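Local atomic coordinates of cutm, flavoprotein of carbon monoxide dehydrogenase (Hydrogenophaga pseudoflava, PDB entry 1FFV), a protein that binds FAD as the flavoprotein subunit of carbon monoxide dehydrogenase and probably passes on electrons released when carbon monoxide is oxidised. Residues 68-74 with 168-174; 62-66 with 84-90; 228-233 with 245-250; 127-133 with 211-216. One frame throughout, in Å; residues are numbered along the deposited sequence.

Interaction 1 (68-74 with 168-174); sequences STVVIGA and VEIRVPA
V71 CG2 lies over one face of the R171 guanidinium, 3.8 Å above the plane and displaced from its centre. The methyl CG2 of T69 reaches the same group obliquely, 3.6 Å from R171 NH1, the two side chains running nearly perpendicular. Within its own strand R171 NE donates to E169 OE1 at 3.0 Å, the oxygen lying 16° out of the guanidinium plane, while NH2 forms a salt bridge with E66 on edge strand 63-66, the far side of strand 69-73. V71 serves both groups because its methyls part: CG1, anti to the backbone N (chi1 -169°), touches E169 OE1 at 3.4 Å, and CG2 turns to the arginine.

Beneath this face the strands 69-73 and 168-173 run antiparallel at 159°, with hydrogen-bonded pairs V70-V172 and I72-I170. The bond from V70 N to V172 O is 2.7 Å long, and A174 N to S68 O extends the pairing. On the reverse face V70, I72, I170 and V172 form an apolar layer, where I72 CD1 meets V172 CG1 at 4.4 Å.

The contact belongs to the five-stranded antiparallel sheet of the FAD-binding domain, and A74, whose N binds V168 O, borders the flavin-adenine dinucleotide. One face is apolar while the other holds an ion pair against valine and threonine methyls; that packing and the two acidic partners together probably limit rotation of the arginine head.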
loop_
_atom_site.group_PDB
_atom_site.type_symbol
_atom_site.label_atom_id
_atom_site.label_comp_id
_atom_site.label_asym_id
_atom_site.label_seq_id
_atom_site.Cartn_x
_atom_site.Cartn_y
_atom_site.Cartn_z
ATOM N N SER C 68 30.626 24.499 -55.547
ATOM C CA SER C 68 31.412 24.910 -54.393
ATOM C C SER C 68 30.530 25.391 -53.236
ATOM O O SER C 68 31.012 26.028 -52.297
ATOM C CB SER C 68 32.396 26.007 -54.805
ATOM O OG SER C 68 31.713 27.077 -55.442
ATOM N N THR C 69 29.240 25.074 -53.306
ATOM C CA THR C 69 28.281 25.476 -52.280
ATOM C C THR C 69 27.867 24.290 -51.418
ATOM O O THR C 69 27.537 23.226 -51.943
ATOM C CB THR C 69 27.006 26.065 -52.929
ATOM O OG1 THR C 69 27.348 27.227 -53.694
ATOM C CG2 THR C 69 25.982 26.445 -51.875
ATOM N N VAL C 70 27.932 24.451 -50.097
ATOM C CA VAL C 70 27.505 23.387 -49.197
ATOM C C VAL C 70 26.019 23.624 -48.945
ATOM O O VAL C 70 25.600 24.745 -48.651
ATOM C CB VAL C 70 28.287 23.389 -47.865
ATOM C CG1 VAL C 70 27.722 22.338 -46.917
ATOM C CG2 VAL C 70 29.762 23.099 -48.127
ATOM N N VAL C 71 25.219 22.585 -49.145
ATOM C CA VAL C 71 23.781 22.677 -48.957
ATOM C C VAL C 71 23.378 21.908 -47.706
ATOM O O VAL C 71 23.626 20.698 -47.590
ATOM C CB VAL C 71 23.026 22.120 -50.182
ATOM C CG1 VAL C 71 21.549 22.471 -50.102
ATOM C CG2 VAL C 71 23.640 22.661 -51.459
ATOM N N ILE C 72 22.772 22.628 -46.766
ATOM C CA ILE C 72 22.339 22.050 -45.504
ATOM C C ILE C 72 20.821 22.154 -45.334
ATOM O O ILE C 72 20.261 23.257 -45.336
ATOM C CB ILE C 72 23.025 22.768 -44.314
ATOM C CG1 ILE C 72 24.550 22.698 -44.459
ATOM C CG2 ILE C 72 22.598 22.134 -43.009
ATOM C CD1 ILE C 72 25.315 23.528 -43.440
ATOM N N GLY C 73 20.164 21.002 -45.183
ATOM C CA GLY C 73 18.721 20.991 -44.993
ATOM C C GLY C 73 18.333 21.762 -43.743
ATOM O O GLY C 73 18.968 21.614 -42.697
ATOM N N ALA C 74 17.296 22.589 -43.843
ATOM C CA ALA C 74 16.845 23.391 -42.705
ATOM C C ALA C 74 16.602 22.557 -41.451
ATOM O O ALA C 74 16.811 23.038 -40.334
ATOM C CB ALA C 74 15.588 24.165 -43.069
ATOM N N VAL C 168 13.789 26.140 -46.511
ATOM C CA VAL C 168 14.121 24.807 -47.005
ATOM C C VAL C 168 15.559 24.353 -46.740
ATOM O O VAL C 168 15.788 23.245 -46.243
ATOM C CB VAL C 168 13.798 24.699 -48.521
ATOM C CG1 VAL C 168 14.360 23.409 -49.114
ATOM C CG2 VAL C 168 12.293 24.760 -48.727
ATOM N N GLU C 169 16.522 25.216 -47.042
ATOM C CA GLU C 169 17.922 24.861 -46.857
ATOM C C GLU C 169 18.829 26.066 -46.647
ATOM O O GLU C 169 18.474 27.203 -46.974
ATOM C CB GLU C 169 18.407 24.059 -48.070
ATOM C CG GLU C 169 18.135 24.758 -49.398
ATOM C CD GLU C 169 18.400 23.886 -50.619
ATOM O OE1 GLU C 169 19.104 24.358 -51.540
ATOM O OE2 GLU C 169 17.881 22.746 -50.676
ATOM N N ILE C 170 20.001 25.802 -46.083
ATOM C CA ILE C 170 20.992 26.831 -45.835
ATOM C C ILE C 170 22.175 26.553 -46.762
ATOM O O ILE C 170 22.820 25.504 -46.685
ATOM C CB ILE C 170 21.445 26.854 -44.340
ATOM C CG1 ILE C 170 20.306 27.359 -43.437
ATOM C CG2 ILE C 170 22.664 27.749 -44.168
ATOM C CD1 ILE C 170 19.264 26.325 -43.086
ATOM N N ARG C 171 22.424 27.490 -47.669
ATOM C CA ARG C 171 23.509 27.365 -48.628
ATOM C C ARG C 171 24.678 28.238 -48.225
ATOM O O ARG C 171 24.527 29.440 -48.004
ATOM C CB ARG C 171 23.034 27.790 -50.012
ATOM C CG ARG C 171 21.768 27.118 -50.471
ATOM C CD ARG C 171 21.502 27.457 -51.913
ATOM N NE ARG C 171 21.093 26.259 -52.622
ATOM C CZ ARG C 171 21.817 25.637 -53.544
ATOM N NH1 ARG C 171 23.002 26.103 -53.915
ATOM N NH2 ARG C 171 21.391 24.478 -54.009
ATOM N N VAL C 172 25.855 27.639 -48.160
ATOM C CA VAL C 172 27.037 28.387 -47.779
ATOM C C VAL C 172 28.253 27.983 -48.601
ATOM O O VAL C 172 28.447 26.804 -48.909
ATOM C CB VAL C 172 27.299 28.320 -46.224
ATOM C CG1 VAL C 172 26.585 27.148 -45.595
ATOM C CG2 VAL C 172 28.784 28.284 -45.911
ATOM N N PRO C 173 29.024 28.983 -49.069
ATOM C CA PRO C 173 30.220 28.697 -49.866
ATOM C C PRO C 173 31.259 27.937 -49.058
ATOM O O PRO C 173 31.506 28.246 -47.894
ATOM C CB PRO C 173 30.708 30.093 -50.275
ATOM C CG PRO C 173 30.121 31.004 -49.251
ATOM C CD PRO C 173 28.752 30.430 -49.029
ATOM N N ALA C 174 31.806 26.887 -49.654
ATOM C CA ALA C 174 32.824 26.089 -48.988
ATOM C C ALA C 174 34.035 26.971 -48.719
ATOM O O ALA C 174 34.375 27.839 -49.525
ATOM C CB ALA C 174 33.219 24.902 -49.861
#

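Interaction 2 (62-66 with 84-90); sequences GIREE and SPIVQAR. Unlike the reference sequence in segment 84-90: A89 (reference Gln).
Strand 63-66 passes helix 85-90 at 8.8 Å between axes and 53° between directions, an alpha/beta packing in which the helix covers one face of the edge strand of the antiparallel sheet in the FAD-binding domain. I63 and I86 point past one another from the two sides of the contact, CG2 of I63 lying 4.0 Å from CB of I86. The far end of I86 reaches the strand backbone, its CD1 3.5 Å from I63 O. At the start of the helix, I63 CD1 rests on S84 CB at 3.6 Å and also meets a methyl of V87.

Toward the other end E65 extends alongside I86, its CG 4.0 Å from I86 CG2, and runs crosswise to R90. R90 NH1 donates to the syn lone pair of E65 OE2 at 3.2 Å, close to the guanidinium plane, although the carboxylate is turned 36° from it. An alanine in place of E65 would remove the methylene cover from I86 CG2 and would probably leave R90 without this carboxylate partner, its head freer to swing.

The helix begins on an N-cap: S84, its OG swung anti to the backbone N, accepts from V87 N at 3.0 Å, an almost straight bond of 176°.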
loop_
_atom_site.group_PDB
_atom_site.type_symbol
_atom_site.label_atom_id
_atom_site.label_comp_id
_atom_site.label_asym_id
_atom_site.label_seq_id
_atom_site.Cartn_x
_atom_site.Cartn_y
_atom_site.Cartn_z
ATOM N N GLY C 62 19.255 16.450 -45.032
ATOM C CA GLY C 62 20.395 16.168 -45.880
ATOM C C GLY C 62 21.417 17.277 -45.983
ATOM O O GLY C 62 21.099 18.460 -45.879
ATOM N N ILE C 63 22.665 16.869 -46.163
ATOM C CA ILE C 63 23.790 17.780 -46.312
ATOM C C ILE C 63 24.516 17.338 -47.582
ATOM O O ILE C 63 25.042 16.224 -47.650
ATOM C CB ILE C 63 24.753 17.677 -45.106
ATOM C CG1 ILE C 63 24.053 18.167 -43.834
ATOM C CG2 ILE C 63 26.036 18.460 -45.375
ATOM C CD1 ILE C 63 24.837 17.903 -42.558
ATOM N N ARG C 64 24.522 18.197 -48.597
ATOM C CA ARG C 64 25.175 17.856 -49.858
ATOM C C ARG C 64 25.998 18.995 -50.429
ATOM O O ARG C 64 26.083 20.068 -49.840
ATOM C CB ARG C 64 24.128 17.411 -50.880
ATOM C CG ARG C 64 23.054 18.452 -51.151
ATOM C CD ARG C 64 21.760 17.791 -51.606
ATOM N NE ARG C 64 20.630 18.235 -50.790
ATOM C CZ ARG C 64 19.645 19.011 -51.235
ATOM N NH1 ARG C 64 19.646 19.423 -52.497
ATOM N NH2 ARG C 64 18.679 19.402 -50.411
ATOM N N GLU C 65 26.605 18.742 -51.583
ATOM C CA GLU C 65 27.422 19.732 -52.273
ATOM C C GLU C 65 26.981 19.927 -53.716
ATOM O O GLU C 65 26.751 18.963 -54.453
ATOM C CB GLU C 65 28.898 19.334 -52.254
ATOM C CG GLU C 65 29.549 19.366 -50.883
ATOM C CD GLU C 65 31.046 19.133 -50.955
ATOM O OE1 GLU C 65 31.462 17.955 -50.972
ATOM O OE2 GLU C 65 31.807 20.129 -51.006
ATOM N N GLU C 66 26.817 21.191 -54.090
ATOM C CA GLU C 66 26.442 21.569 -55.441
ATOM C C GLU C 66 27.519 22.559 -55.870
ATOM O O GLU C 66 27.492 23.734 -55.496
ATOM C CB GLU C 66 25.058 22.210 -55.461
ATOM C CG GLU C 66 23.940 21.241 -55.087
ATOM C CD GLU C 66 22.549 21.865 -55.142
ATOM O OE1 GLU C 66 22.371 22.909 -55.812
ATOM O OE2 GLU C 66 21.625 21.296 -54.519
ATOM N N SER C 84 28.859 15.720 -39.336
ATOM C CA SER C 84 28.924 15.698 -40.800
ATOM C C SER C 84 30.341 15.825 -41.370
ATOM O O SER C 84 31.017 16.829 -41.143
ATOM C CB SER C 84 28.060 16.811 -41.383
ATOM O OG SER C 84 28.388 17.053 -42.735
ATOM N N PRO C 85 30.820 14.794 -42.095
ATOM C CA PRO C 85 32.168 14.878 -42.666
ATOM C C PRO C 85 32.272 15.996 -43.701
ATOM O O PRO C 85 33.344 16.564 -43.896
ATOM C CB PRO C 85 32.390 13.481 -43.259
ATOM C CG PRO C 85 31.000 12.948 -43.471
ATOM C CD PRO C 85 30.266 13.439 -42.255
ATOM N N ILE C 86 31.154 16.348 -44.332
ATOM C CA ILE C 86 31.163 17.440 -45.303
ATOM C C ILE C 86 31.332 18.766 -44.554
ATOM O O ILE C 86 32.223 19.551 -44.871
ATOM C CB ILE C 86 29.871 17.490 -46.159
ATOM C CG1 ILE C 86 29.825 16.309 -47.131
ATOM C CG2 ILE C 86 29.812 18.787 -46.957
ATOM C CD1 ILE C 86 28.556 16.258 -47.958
ATOM N N VAL C 87 30.498 19.002 -43.545
ATOM C CA VAL C 87 30.590 20.235 -42.768
ATOM C C VAL C 87 31.959 20.342 -42.090
ATOM O O VAL C 87 32.516 21.425 -42.000
ATOM C CB VAL C 87 29.458 20.355 -41.708
ATOM C CG1 VAL C 87 29.610 21.641 -40.920
ATOM C CG2 VAL C 87 28.097 20.337 -42.377
ATOM N N GLN C 88 32.518 19.215 -41.660
ATOM C CA GLN C 88 33.829 19.211 -41.005
ATOM C C GLN C 88 34.988 19.606 -41.918
ATOM O O GLN C 88 35.920 20.291 -41.496
ATOM C CB GLN C 88 34.125 17.838 -40.408
ATOM C CG GLN C 88 33.357 17.522 -39.144
ATOM C CD GLN C 88 33.688 16.143 -38.598
ATOM O OE1 GLN C 88 32.909 15.589 -37.821
ATOM N NE2 GLN C 88 34.832 15.585 -38.997
ATOM N N ALA C 89 34.931 19.162 -43.168
ATOM C CA ALA C 89 35.988 19.448 -44.127
ATOM C C ALA C 89 35.827 20.770 -44.867
ATOM O O ALA C 89 36.813 21.468 -45.111
ATOM C CB ALA C 89 36.106 18.300 -45.128
ATOM N N ARG C 90 34.585 21.120 -45.194
ATOM C CA ARG C 90 34.277 22.333 -45.952
ATOM C C ARG C 90 33.904 23.573 -45.143
ATOM O O ARG C 90 34.083 24.695 -45.615
ATOM C CB ARG C 90 33.160 22.032 -46.955
ATOM C CG ARG C 90 33.462 20.877 -47.908
ATOM C CD ARG C 90 34.429 21.300 -49.007
ATOM N NE ARG C 90 35.634 20.475 -49.059
ATOM C CZ ARG C 90 35.722 19.318 -49.707
ATOM N NH1 ARG C 90 34.672 18.832 -50.361
ATOM N NH2 ARG C 90 36.877 18.662 -49.734
#

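Interaction 3 (228-233 with 245-250); sequences AAEAAL and AAADAA. Unlike the reference sequence in segment 228-233: A228 (reference Gly), A229 (reference Gly), E230 (reference Arg), A231 (reference Ser), A232 (reference Arg).
Apolar contacts between alanines make up most of this interface. A229 and A246 bring their CA atoms to 4.1 Å, a spacing that only very small side chains tolerate. A249 presses its methyl onto the helix backbone opposite, CB lying 3.5 Å from A229 CA and 3.9 Å from A229 CB, and A228 CB flanks the same methyl. One turn away A232 CB meets A245 CB at 4.0 Å and also leans on the backbone N of A246. L233 supplies the one longer side chain: CG stands anti to its carbonyl carbon (chi1 -60°), and CD1 reaches A246 CB at 3.8 Å.

Methyl-to-carbonyl contacts follow from the same closeness. A229 CB lies 3.4 Å from A246 O, while A246 CB approaches A229 O at 3.6 Å, so each of these two residues sets its methyl against the other's carbonyl.

Polar bridging falls to one water. It accepts from A229 N at 2.9 Å and donates a weak bond to A249 O, linking the two backbones at one margin of the alanine patch.

Outside the pair, L279 of helix 264-285 touches both L233 and A246, and I214 of strand 208-217 packs on A229. Such close, methyl-lined contact is characteristic of alanine-mediated helix packing, here within the helical layer against the sheet of the C-terminal domain.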
loop_
_atom_site.group_PDB
_atom_site.type_symbol
_atom_site.label_atom_id
_atom_site.label_comp_id
_atom_site.label_asym_id
_atom_site.label_seq_id
_atom_site.Cartn_x
_atom_site.Cartn_y
_atom_site.Cartn_z
ATOM N N ALA C 228 32.603 48.157 -40.358
ATOM C CA ALA C 228 33.654 49.126 -40.029
ATOM C C ALA C 228 34.814 48.374 -39.376
ATOM O O ALA C 228 35.980 48.735 -39.551
ATOM C CB ALA C 228 33.131 50.196 -39.091
ATOM N N ALA C 229 34.482 47.323 -38.626
ATOM C CA ALA C 229 35.484 46.492 -37.970
ATOM C C ALA C 229 36.253 45.727 -39.043
ATOM O O ALA C 229 37.467 45.562 -38.944
ATOM C CB ALA C 229 34.821 45.529 -36.989
ATOM N N GLU C 230 35.545 45.283 -40.082
ATOM C CA GLU C 230 36.180 44.558 -41.178
ATOM C C GLU C 230 37.158 45.483 -41.898
ATOM O O GLU C 230 38.287 45.092 -42.203
ATOM C CB GLU C 230 35.134 44.035 -42.174
ATOM C CG GLU C 230 34.309 42.850 -41.663
ATOM C CD GLU C 230 33.171 42.436 -42.601
ATOM O OE1 GLU C 230 32.273 41.700 -42.137
ATOM O OE2 GLU C 230 33.162 42.832 -43.791
ATOM N N ALA C 231 36.731 46.727 -42.103
ATOM C CA ALA C 231 37.531 47.735 -42.788
ATOM C C ALA C 231 38.799 48.096 -42.031
ATOM O O ALA C 231 39.736 48.652 -42.605
ATOM C CB ALA C 231 36.696 48.986 -43.042
ATOM N N ALA C 232 38.827 47.797 -40.737
ATOM C CA ALA C 232 40.006 48.091 -39.935
ATOM C C ALA C 232 41.103 47.074 -40.218
ATOM O O ALA C 232 42.261 47.294 -39.870
ATOM C CB ALA C 232 39.658 48.086 -38.452
ATOM N N LEU C 233 40.741 45.985 -40.888
ATOM C CA LEU C 233 41.691 44.921 -41.195
ATOM C C LEU C 233 41.986 44.637 -42.665
ATOM O O LEU C 233 43.133 44.353 -43.008
ATOM C CB LEU C 233 41.229 43.621 -40.541
ATOM C CG LEU C 233 41.094 43.628 -39.021
ATOM C CD1 LEU C 233 40.020 42.634 -38.608
ATOM C CD2 LEU C 233 42.443 43.313 -38.363
ATOM N N ALA C 245 41.718 48.182 -33.292
ATOM C CA ALA C 245 40.889 49.088 -34.077
ATOM C C ALA C 245 39.595 48.370 -34.457
ATOM O O ALA C 245 38.504 48.945 -34.362
ATOM C CB ALA C 245 41.636 49.545 -35.326
ATOM N N ALA C 246 39.716 47.102 -34.849
ATOM C CA ALA C 246 38.554 46.301 -35.218
ATOM C C ALA C 246 37.642 46.119 -33.999
ATOM O O ALA C 246 36.419 46.269 -34.091
ATOM C CB ALA C 246 38.993 44.959 -35.759
ATOM N N ALA C 247 38.244 45.822 -32.851
ATOM C CA ALA C 247 37.484 45.642 -31.616
ATOM C C ALA C 247 36.698 46.916 -31.291
ATOM O O ALA C 247 35.502 46.854 -30.991
ATOM C CB ALA C 247 38.421 45.276 -30.461
ATOM N N ASP C 248 37.365 48.065 -31.396
ATOM C CA ASP C 248 36.732 49.352 -31.120
ATOM C C ASP C 248 35.598 49.643 -32.097
ATOM O O ASP C 248 34.561 50.197 -31.706
ATOM C CB ASP C 248 37.756 50.500 -31.173
ATOM C CG ASP C 248 38.746 50.477 -30.012
ATOM O OD1 ASP C 248 38.526 49.734 -29.028
ATOM O OD2 ASP C 248 39.754 51.219 -30.086
ATOM N N ALA C 249 35.801 49.285 -33.365
ATOM C CA ALA C 249 34.780 49.510 -34.385
ATOM C C ALA C 249 33.560 48.623 -34.117
ATOM O O ALA C 249 32.421 49.014 -34.386
ATOM C CB ALA C 249 35.345 49.244 -35.764
ATOM N N ALA C 250 33.816 47.428 -33.592
ATOM C CA ALA C 250 32.758 46.494 -33.256
ATOM C C ALA C 250 32.047 47.019 -32.018
ATOM O O ALA C 250 30.816 47.034 -31.956
ATOM C CB ALA C 250 33.337 45.122 -32.988
HETATM O O HOH W 1 32.009 47.639 -37.062
#

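Interaction 4 (127-133 with 211-216); sequences ALSIAVE and HIRIAL
R213 bends at chi2 (-24°), a nearly eclipsed, unfavourable torsion that lays its chain across the end of helix 127-131, while E133, extended beyond CG, comes in roughly square to it. R213 NH2 gives E133 OE1 a salt bridge of 2.8 Å. The bond is skewed: NH2 comes from above the carboxylate plane, OE1 lies well out of the guanidinium plane, and the N-H...O angle is 132°. NH1 meanwhile donates to I212 O at 2.9 Å. H211 CE1 rests over one guanidinium face, and at the edge of the imidazole E133 OE2 approaches CE1 at 3.3 Å. A water bonded to A131 O, E133 OE2 and H211 NE2 closes the cluster.

E133 follows the helix in a Schellman motif, with positive phi, which turns it toward strand 211-216. Nearer the core A215 CB lies 3.3 Å from A127 O and 3.8 Å from A127 CB, and I130 packs on the same methyl. Helix and strand thereby join the FAD-binding domain to the C-terminal domain.

A leucine in place of R213 would probably leave E133 without its cationic mate. R225, close to R213 NE, is salt-bridged to E230, itself a long, weak partner of R213; the two carboxylates probably ease the closeness of the two arginines.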
loop_
_atom_site.group_PDB
_atom_site.type_symbol
_atom_site.label_atom_id
_atom_site.label_comp_id
_atom_site.label_asym_id
_atom_site.label_seq_id
_atom_site.Cartn_x
_atom_site.Cartn_y
_atom_site.Cartn_z
ATOM N N ALA C 127 24.812 34.917 -36.121
ATOM C CA ALA C 127 26.138 35.497 -36.355
ATOM C C ALA C 127 27.000 34.567 -37.209
ATOM O O ALA C 127 27.695 35.017 -38.115
ATOM C CB ALA C 127 26.846 35.810 -35.035
ATOM N N LEU C 128 26.932 33.270 -36.927
ATOM C CA LEU C 128 27.692 32.287 -37.678
ATOM C C LEU C 128 27.342 32.307 -39.160
ATOM O O LEU C 128 28.232 32.242 -40.018
ATOM C CB LEU C 128 27.458 30.889 -37.107
ATOM C CG LEU C 128 28.118 30.600 -35.753
ATOM C CD1 LEU C 128 27.580 29.305 -35.180
ATOM C CD2 LEU C 128 29.630 30.536 -35.926
ATOM N N SER C 129 26.053 32.428 -39.463
ATOM C CA SER C 129 25.606 32.438 -40.849
ATOM C C SER C 129 26.117 33.660 -41.602
ATOM O O SER C 129 26.384 33.588 -42.799
ATOM C CB SER C 129 24.079 32.348 -40.934
ATOM O OG SER C 129 23.458 33.518 -40.438
ATOM N N ILE C 130 26.255 34.776 -40.892
ATOM C CA ILE C 130 26.759 36.011 -41.484
ATOM C C ILE C 130 28.260 35.855 -41.769
ATOM O O ILE C 130 28.728 36.147 -42.870
ATOM C CB ILE C 130 26.505 37.212 -40.542
ATOM C CG1 ILE C 130 24.995 37.434 -40.386
ATOM C CG2 ILE C 130 27.197 38.471 -41.061
ATOM C CD1 ILE C 130 24.611 38.538 -39.417
ATOM N N ALA C 131 29.002 35.335 -40.799
ATOM C CA ALA C 131 30.434 35.139 -40.968
ATOM C C ALA C 131 30.788 34.220 -42.150
ATOM O O ALA C 131 31.769 34.465 -42.857
ATOM C CB ALA C 131 31.041 34.604 -39.684
ATOM N N VAL C 132 30.005 33.160 -42.351
ATOM C CA VAL C 132 30.257 32.218 -43.446
ATOM C C VAL C 132 29.595 32.628 -44.766
ATOM O O VAL C 132 29.736 31.943 -45.776
ATOM C CB VAL C 132 29.838 30.760 -43.081
ATOM C CG1 VAL C 132 30.633 30.266 -41.874
ATOM C CG2 VAL C 132 28.335 30.674 -42.814
ATOM N N GLU C 133 28.862 33.740 -44.734
ATOM C CA GLU C 133 28.184 34.298 -45.907
ATOM C C GLU C 133 27.093 33.399 -46.470
ATOM O O GLU C 133 26.906 33.307 -47.687
ATOM C CB GLU C 133 29.207 34.636 -46.999
ATOM C CG GLU C 133 30.241 35.657 -46.582
ATOM C CD GLU C 133 31.278 35.902 -47.660
ATOM O OE1 GLU C 133 31.020 36.716 -48.569
ATOM O OE2 GLU C 133 32.356 35.283 -47.606
ATOM N N HIS C 211 40.746 38.675 -46.722
ATOM C CA HIS C 211 39.302 38.463 -46.632
ATOM C C HIS C 211 38.888 38.486 -45.160
ATOM O O HIS C 211 39.547 37.869 -44.319
ATOM C CB HIS C 211 38.930 37.121 -47.272
ATOM C CG HIS C 211 37.526 36.678 -46.995
ATOM N ND1 HIS C 211 36.447 37.123 -47.728
ATOM C CD2 HIS C 211 37.027 35.825 -46.071
ATOM C CE1 HIS C 211 35.344 36.563 -47.267
ATOM N NE2 HIS C 211 35.669 35.772 -46.261
ATOM N N ILE C 212 37.785 39.168 -44.848
ATOM C CA ILE C 212 37.339 39.252 -43.462
ATOM C C ILE C 212 35.826 39.431 -43.251
ATOM O O ILE C 212 35.183 40.268 -43.887
ATOM C CB ILE C 212 38.126 40.374 -42.705
ATOM C CG1 ILE C 212 37.805 40.360 -41.207
ATOM C CG2 ILE C 212 37.835 41.737 -43.315
ATOM C CD1 ILE C 212 38.262 39.108 -40.488
ATOM N N ARG C 213 35.273 38.601 -42.369
ATOM C CA ARG C 213 33.860 38.637 -41.993
ATOM C C ARG C 213 33.824 38.623 -40.476
ATOM O O ARG C 213 34.342 37.692 -39.855
ATOM C CB ARG C 213 33.101 37.396 -42.472
ATOM C CG ARG C 213 32.400 37.484 -43.825
ATOM C CD ARG C 213 32.040 38.884 -44.273
ATOM N NE ARG C 213 31.736 38.872 -45.702
ATOM C CZ ARG C 213 32.528 39.378 -46.646
ATOM N NH1 ARG C 213 33.675 39.965 -46.319
ATOM N NH2 ARG C 213 32.215 39.218 -47.928
ATOM N N ILE C 214 33.208 39.644 -39.882
ATOM C CA ILE C 214 33.094 39.733 -38.431
ATOM C C ILE C 214 31.623 39.895 -38.056
ATOM O O ILE C 214 30.948 40.789 -38.565
ATOM C CB ILE C 214 33.887 40.941 -37.866
ATOM C CG1 ILE C 214 35.367 40.839 -38.246
ATOM C CG2 ILE C 214 33.749 40.999 -36.353
ATOM C CD1 ILE C 214 36.178 42.072 -37.905
ATOM N N ALA C 215 31.134 39.025 -37.171
ATOM C CA ALA C 215 29.744 39.069 -36.724
ATOM C C ALA C 215 29.654 38.939 -35.198
ATOM O O ALA C 215 30.433 38.207 -34.574
ATOM C CB ALA C 215 28.921 37.996 -37.421
ATOM N N LEU C 216 28.664 39.621 -34.615
ATOM C CA LEU C 216 28.484 39.671 -33.169
ATOM C C LEU C 216 27.195 39.055 -32.622
ATOM O O LEU C 216 26.096 39.383 -33.085
ATOM C CB LEU C 216 28.562 41.133 -32.727
ATOM C CG LEU C 216 29.709 41.978 -33.289
ATOM C CD1 LEU C 216 29.589 43.409 -32.802
ATOM C CD2 LEU C 216 31.044 41.377 -32.880
HETATM O O HOH W 2 33.400 34.049 -45.440
#

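How the interactions relate
Interactions 1 and 2 share the five-stranded sheet: strands 63-66 and 69-73 are consecutive and adjacent, their contact centres are about 9 Å apart, and the segments alternate along the chain. The salt bridge from R171 NH2 to E66 OE1, 2.6 Å, ties them directly. Interaction 4, whose segments also alternate with those of interaction 1, lies about 15 Å from it between centres and meets it where P173 packs on the V132 and E133 carbonyls; it alone joins the two domains. Interaction 3, wholly in the C-terminal domain, opens after interaction 4 closes and centres about 13 Å from it, with E230 OE1 probably hydrogen-bonded to I214 N. Contacts thus run continuously from the FAD-binding sheet to the C-terminal helices.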